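Local coordinates for protein synaptotagmin-4 (Rattus norvegicus, PDB 1W15) that takes part in the mobility of neuronal dense core vesicles through its interaction with KIF1A, and is a synaptotagmin that does not bind calcium, at residues 16-24 / 34-43. Numbering follows the deposited sequence.
Sequences RGELLVSLC and VVVLKARHLP
Glu18 and Arg40 face each other as a hydrogen-bonded antiparallel pair and also join through their side chains. CB of Arg40 rises from the same face of the sheet as Glu18. CG lies between its own backbone N and carbonyl carbon (chi1 72°), and this turn brings Arg40 CG to 4.2 Å from Glu18 CB. From CG to NE the chain is extended. CD passes Glu18 OE2, and Arg40 NE then gives that oxygen a weak hydrogen bond of 3.2 Å. CZ lies beside Glu18 OE1, and at the tip Arg40 NH2 meets this oxygen on its syn side at 2.9 Å, forming a salt bridge. OE1 lies close to the guanidinium plane, but the two flat groups are turned 63° apart; the NH2 bond is the shorter and straighter. Replacing Arg40 with an alanine would probably leave the Glu18 carboxylate without its charged mate and free to turn. Glu18 OE2 also lies at the edge of the His41 ring, 3.4 Å from His41 CD2.

Further along, Leu37 and Lys38 both oppose Leu20, a classic beta bulge. Leu20 O accepts Leu37 N at 2.9 Å and Lys38 N only weakly. Leu37 CB packs on Leu20 CG at 3.9 Å, and its CD1 reaches Ser22 CB. The other face carries Leu19, Val21, Leu23, Val34, Val36 and Ala39; Leu19 CD1 touches Ala39 CB.

The two strands form a beta hairpin of the C2B domain, a beta sandwich. On the Leu19 face, Phe102 of strand 98-106 in the second sheet packs against Leu19, Val21, Val34 and Val36, while helix 128-138 meets Val21 and Leu23. Strand 144-149 pairs with the other edge of strand 18-26, and its Trp147 makes a cation-pi contact with Arg40.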
ATOM      1  N   ARG A  16     -20.171  16.583   0.406  1.00 46.61           N
ATOM      2  CA  ARG A  16     -18.703  16.832   0.160  1.00 45.73           C
ATOM      3  C   ARG A  16     -17.869  15.598  -0.125  1.00 44.62           C
ATOM      4  O   ARG A  16     -16.658  15.724  -0.362  1.00 46.79           O
ATOM      5  CB  ARG A  16     -18.055  17.646   1.295  1.00 46.27           C
ATOM      6  CG  ARG A  16     -18.851  18.913   1.614  1.00 48.56           C
ATOM      7  CD  ARG A  16     -18.059  19.990   2.324  1.00 54.60           C
ATOM      8  NE  ARG A  16     -18.692  21.308   2.238  1.00 58.14           N
ATOM      9  CZ  ARG A  16     -18.824  22.000   1.108  1.00 60.44           C
ATOM     10  NH1 ARG A  16     -18.387  21.487  -0.047  1.00 61.07           N
ATOM     11  NH2 ARG A  16     -19.407  23.199   1.120  1.00 61.47           N
ATOM     12  N   GLY A  17     -18.459  14.406  -0.086  1.00 41.33           N
ATOM     13  CA  GLY A  17     -17.675  13.239  -0.397  1.00 36.82           C
ATOM     14  C   GLY A  17     -16.922  12.651   0.789  1.00 35.04           C
ATOM     15  O   GLY A  17     -17.094  13.056   1.938  1.00 32.36           O
ATOM     16  N   GLU A  18     -16.115  11.651   0.487  1.00 34.97           N
ATOM     17  CA  GLU A  18     -15.395  10.873   1.508  1.00 34.11           C
ATOM     18  C   GLU A  18     -13.958  10.634   1.096  1.00 33.86           C
ATOM     19  O   GLU A  18     -13.648  10.595  -0.095  1.00 33.30           O
ATOM     20  CB  GLU A  18     -16.009   9.487   1.651  1.00 35.49           C
ATOM     21  CG  GLU A  18     -17.394   9.403   2.253  1.00 41.33           C
ATOM     22  CD  GLU A  18     -17.909   7.974   2.198  1.00 45.09           C
ATOM     23  OE1 GLU A  18     -17.404   7.130   2.947  1.00 49.04           O
ATOM     24  OE2 GLU A  18     -18.807   7.715   1.401  1.00 49.57           O
ATOM     25  N   LEU A  19     -13.094  10.407   2.087  1.00 32.53           N
ATOM     26  CA  LEU A  19     -11.664  10.267   1.862  1.00 33.23           C
ATOM     27  C   LEU A  19     -11.165   9.102   2.697  1.00 32.43           C
ATOM     28  O   LEU A  19     -11.516   8.978   3.886  1.00 34.84           O
ATOM     29  CB  LEU A  19     -10.899  11.530   2.270  1.00 33.51           C
ATOM     30  CG  LEU A  19      -9.385  11.511   1.965  1.00 35.13           C
ATOM     31  CD1 LEU A  19      -9.153  11.542   0.450  1.00 34.95           C
ATOM     32  CD2 LEU A  19      -8.618  12.694   2.649  1.00 34.58           C
ATOM     33  N   LEU A  20     -10.457   8.193   2.037  1.00 33.44           N
ATOM     34  CA  LEU A  20      -9.942   6.988   2.713  1.00 33.09           C
ATOM     35  C   LEU A  20      -8.454   7.216   2.996  1.00 33.45           C
ATOM     36  O   LEU A  20      -7.655   7.500   2.061  1.00 33.05           O
ATOM     37  CB  LEU A  20     -10.133   5.775   1.784  1.00 34.23           C
ATOM     38  CG  LEU A  20      -9.548   4.456   2.272  1.00 31.68           C
ATOM     39  CD1 LEU A  20     -10.248   3.963   3.557  1.00 33.42           C
ATOM     40  CD2 LEU A  20      -9.692   3.392   1.110  1.00 29.41           C
ATOM     41  N   VAL A  21      -8.066   7.108   4.275  1.00 33.79           N
ATOM     42  CA  VAL A  21      -6.674   7.415   4.644  1.00 33.74           C
ATOM     43  C   VAL A  21      -6.193   6.335   5.613  1.00 33.55           C
ATOM     44  O   VAL A  21      -7.027   5.697   6.266  1.00 33.26           O
ATOM     45  CB  VAL A  21      -6.468   8.822   5.266  1.00 33.69           C
ATOM     46  CG1 VAL A  21      -6.775   9.951   4.224  1.00 32.29           C
ATOM     47  CG2 VAL A  21      -7.268   8.999   6.594  1.00 33.66           C
ATOM     48  N   SER A  22      -4.891   6.057   5.606  1.00 32.19           N
ATOM     49  CA  SER A  22      -4.344   5.072   6.553  1.00 34.81           C
ATOM     50  C   SER A  22      -3.173   5.728   7.253  1.00 35.71           C
ATOM     51  O   SER A  22      -2.399   6.463   6.596  1.00 37.62           O
ATOM     52  CB  SER A  22      -3.871   3.805   5.795  1.00 32.57           C
ATOM     53  OG  SER A  22      -3.396   2.828   6.691  1.00 36.35           O
ATOM     54  N   LEU A  23      -3.026   5.516   8.569  1.00 34.43           N
ATOM     55  CA  LEU A  23      -1.923   6.141   9.296  1.00 33.60           C
ATOM     56  C   LEU A  23      -1.287   5.093  10.192  1.00 34.26           C
ATOM     57  O   LEU A  23      -1.982   4.135  10.575  1.00 33.75           O
ATOM     58  CB  LEU A  23      -2.415   7.321  10.156  1.00 33.86           C
ATOM     59  CG  LEU A  23      -2.792   8.657   9.424  1.00 34.34           C
ATOM     60  CD1 LEU A  23      -4.180   8.589   8.918  1.00 35.86           C
ATOM     61  CD2 LEU A  23      -2.622   9.857  10.380  1.00 38.32           C
ATOM     62  N   CYS A  24       0.011   5.251  10.466  1.00 33.34           N
ATOM     63  CA  CYS A  24       0.770   4.339  11.347  1.00 33.02           C
ATOM     64  C   CYS A  24       1.762   5.184  12.140  1.00 33.35           C
ATOM     65  O   CYS A  24       2.577   5.912  11.544  1.00 32.53           O
ATOM     66  CB  CYS A  24       1.556   3.304  10.525  1.00 32.37           C
ATOM     67  SG  CYS A  24       2.505   2.215  11.556  1.00 35.46           S
ATOM     68  N   VAL A  34       1.577   8.379   6.597  1.00 32.65           N
ATOM     69  CA  VAL A  34       0.208   8.738   6.250  1.00 31.11           C
ATOM     70  C   VAL A  34       0.032   8.338   4.783  1.00 32.17           C
ATOM     71  O   VAL A  34       0.820   8.774   3.919  1.00 32.61           O
ATOM     72  CB  VAL A  34      -0.015  10.284   6.395  1.00 32.23           C
ATOM     73  CG1 VAL A  34      -1.395  10.689   5.885  1.00 29.54           C
ATOM     74  CG2 VAL A  34       0.189  10.801   7.891  1.00 30.42           C
ATOM     75  N   VAL A  35      -1.001   7.570   4.502  1.00 30.76           N
ATOM     76  CA  VAL A  35      -1.289   7.171   3.128  1.00 31.53           C
ATOM     77  C   VAL A  35      -2.613   7.812   2.738  1.00 31.41           C
ATOM     78  O   VAL A  35      -3.660   7.592   3.355  1.00 30.97           O
ATOM     79  CB  VAL A  35      -1.404   5.621   2.938  1.00 31.38           C
ATOM     80  CG1 VAL A  35      -1.531   5.261   1.420  1.00 32.52           C
ATOM     81  CG2 VAL A  35      -0.191   4.914   3.598  1.00 31.84           C
ATOM     82  N   VAL A  36      -2.575   8.581   1.670  1.00 32.29           N
ATOM     83  CA  VAL A  36      -3.834   9.081   1.083  1.00 32.50           C
ATOM     84  C   VAL A  36      -4.222   8.043   0.010  1.00 34.17           C
ATOM     85  O   VAL A  36      -3.490   7.859  -1.007  1.00 33.32           O
ATOM     86  CB  VAL A  36      -3.656  10.484   0.412  1.00 33.69           C
ATOM     87  CG1 VAL A  36      -4.998  10.934  -0.190  1.00 32.70           C
ATOM     88  CG2 VAL A  36      -3.189  11.543   1.484  1.00 35.04           C
ATOM     89  N   LEU A  37      -5.340   7.350   0.240  1.00 32.95           N
ATOM     90  CA  LEU A  37      -5.645   6.184  -0.564  1.00 34.02           C
ATOM     91  C   LEU A  37      -6.571   6.598  -1.713  1.00 34.74           C
ATOM     92  O   LEU A  37      -6.162   6.515  -2.880  1.00 35.18           O
ATOM     93  CB  LEU A  37      -6.252   5.069   0.290  1.00 33.60           C
ATOM     94  CG  LEU A  37      -5.144   4.460   1.177  1.00 35.23           C
ATOM     95  CD1 LEU A  37      -5.641   3.878   2.513  1.00 40.08           C
ATOM     96  CD2 LEU A  37      -4.490   3.336   0.335  1.00 36.00           C
ATOM     97  N   LYS A  38      -7.789   7.043  -1.391  1.00 35.54           N
ATOM     98  CA  LYS A  38      -8.824   7.301  -2.433  1.00 35.65           C
ATOM     99  C   LYS A  38      -9.811   8.317  -1.910  1.00 34.87           C
ATOM    100  O   LYS A  38      -9.981   8.467  -0.712  1.00 34.07           O
ATOM    101  CB  LYS A  38      -9.698   6.058  -2.717  1.00 36.50           C
ATOM    102  CG  LYS A  38      -9.096   4.753  -2.673  1.00 42.22           C
ATOM    103  CD  LYS A  38     -10.148   3.668  -3.035  1.00 45.30           C
ATOM    104  CE  LYS A  38      -9.434   2.308  -3.115  1.00 50.00           C
ATOM    105  NZ  LYS A  38     -10.312   1.167  -3.615  1.00 49.07           N
ATOM    106  N   ALA A  39     -10.473   9.021  -2.809  1.00 34.31           N
ATOM    107  CA  ALA A  39     -11.654   9.804  -2.434  1.00 34.95           C
ATOM    108  C   ALA A  39     -12.823   9.273  -3.274  1.00 35.49           C
ATOM    109  O   ALA A  39     -12.618   8.738  -4.377  1.00 35.71           O
ATOM    110  CB  ALA A  39     -11.412  11.294  -2.751  1.00 34.95           C
ATOM    111  N   ARG A  40     -14.050   9.466  -2.799  1.00 35.18           N
ATOM    112  CA  ARG A  40     -15.227   9.114  -3.571  1.00 35.03           C
ATOM    113  C   ARG A  40     -16.386  10.050  -3.247  1.00 35.08           C
ATOM    114  O   ARG A  40     -16.375  10.744  -2.202  1.00 33.65           O
ATOM    115  CB  ARG A  40     -15.640   7.651  -3.309  1.00 35.02           C
ATOM    116  CG  ARG A  40     -16.243   7.418  -1.940  1.00 36.51           C
ATOM    117  CD  ARG A  40     -16.457   5.943  -1.573  1.00 39.01           C
ATOM    118  NE  ARG A  40     -16.815   5.757  -0.159  1.00 34.82           N
ATOM    119  CZ  ARG A  40     -16.851   4.568   0.458  1.00 36.58           C
ATOM    120  NH1 ARG A  40     -16.563   3.447  -0.212  1.00 38.38           N
ATOM    121  NH2 ARG A  40     -17.200   4.490   1.737  1.00 33.39           N
ATOM    122  N   HIS A  41     -17.376  10.052  -4.152  1.00 34.73           N
ATOM    123  CA  HIS A  41     -18.582  10.869  -4.067  1.00 36.18           C
ATOM    124  C   HIS A  41     -18.256  12.343  -3.949  1.00 36.88           C
ATOM    125  O   HIS A  41     -18.944  13.064  -3.241  1.00 36.19           O
ATOM    126  CB  HIS A  41     -19.476  10.447  -2.884  1.00 36.78           C
ATOM    127  CG  HIS A  41     -19.789   8.980  -2.836  1.00 38.92           C
ATOM    128  ND1 HIS A  41     -20.316   8.290  -3.910  1.00 43.51           N
ATOM    129  CD2 HIS A  41     -19.701   8.088  -1.823  1.00 41.15           C
ATOM    130  CE1 HIS A  41     -20.488   7.022  -3.576  1.00 43.88           C
ATOM    131  NE2 HIS A  41     -20.113   6.871  -2.317  1.00 43.21           N
ATOM    132  N   LEU A  42     -17.202  12.790  -4.631  1.00 37.55           N
ATOM    133  CA  LEU A  42     -16.846  14.209  -4.644  1.00 38.42           C
ATOM    134  C   LEU A  42     -17.898  14.994  -5.440  1.00 40.49           C
ATOM    135  O   LEU A  42     -18.365  14.494  -6.450  1.00 40.66           O
ATOM    136  CB  LEU A  42     -15.447  14.412  -5.233  1.00 37.61           C
ATOM    137  CG  LEU A  42     -14.290  13.851  -4.397  1.00 38.71           C
ATOM    138  CD1 LEU A  42     -12.972  14.061  -5.146  1.00 36.82           C
ATOM    139  CD2 LEU A  42     -14.227  14.398  -2.946  1.00 34.49           C
ATOM    140  N   PRO A  43     -18.276  16.182  -4.940  1.00 41.94           N
ATOM    141  CA  PRO A  43     -19.310  17.056  -5.518  1.00 43.70           C
ATOM    142  C   PRO A  43     -19.325  17.198  -7.044  1.00 45.64           C
ATOM    143  O   PRO A  43     -18.258  17.323  -7.644  1.00 47.92           O
ATOM    144  CB  PRO A  43     -18.972  18.411  -4.912  1.00 43.72           C
ATOM    145  CG  PRO A  43     -18.350  18.121  -3.631  1.00 43.00           C
ATOM    146  CD  PRO A  43     -17.750  16.745  -3.683  1.00 42.40           C
TER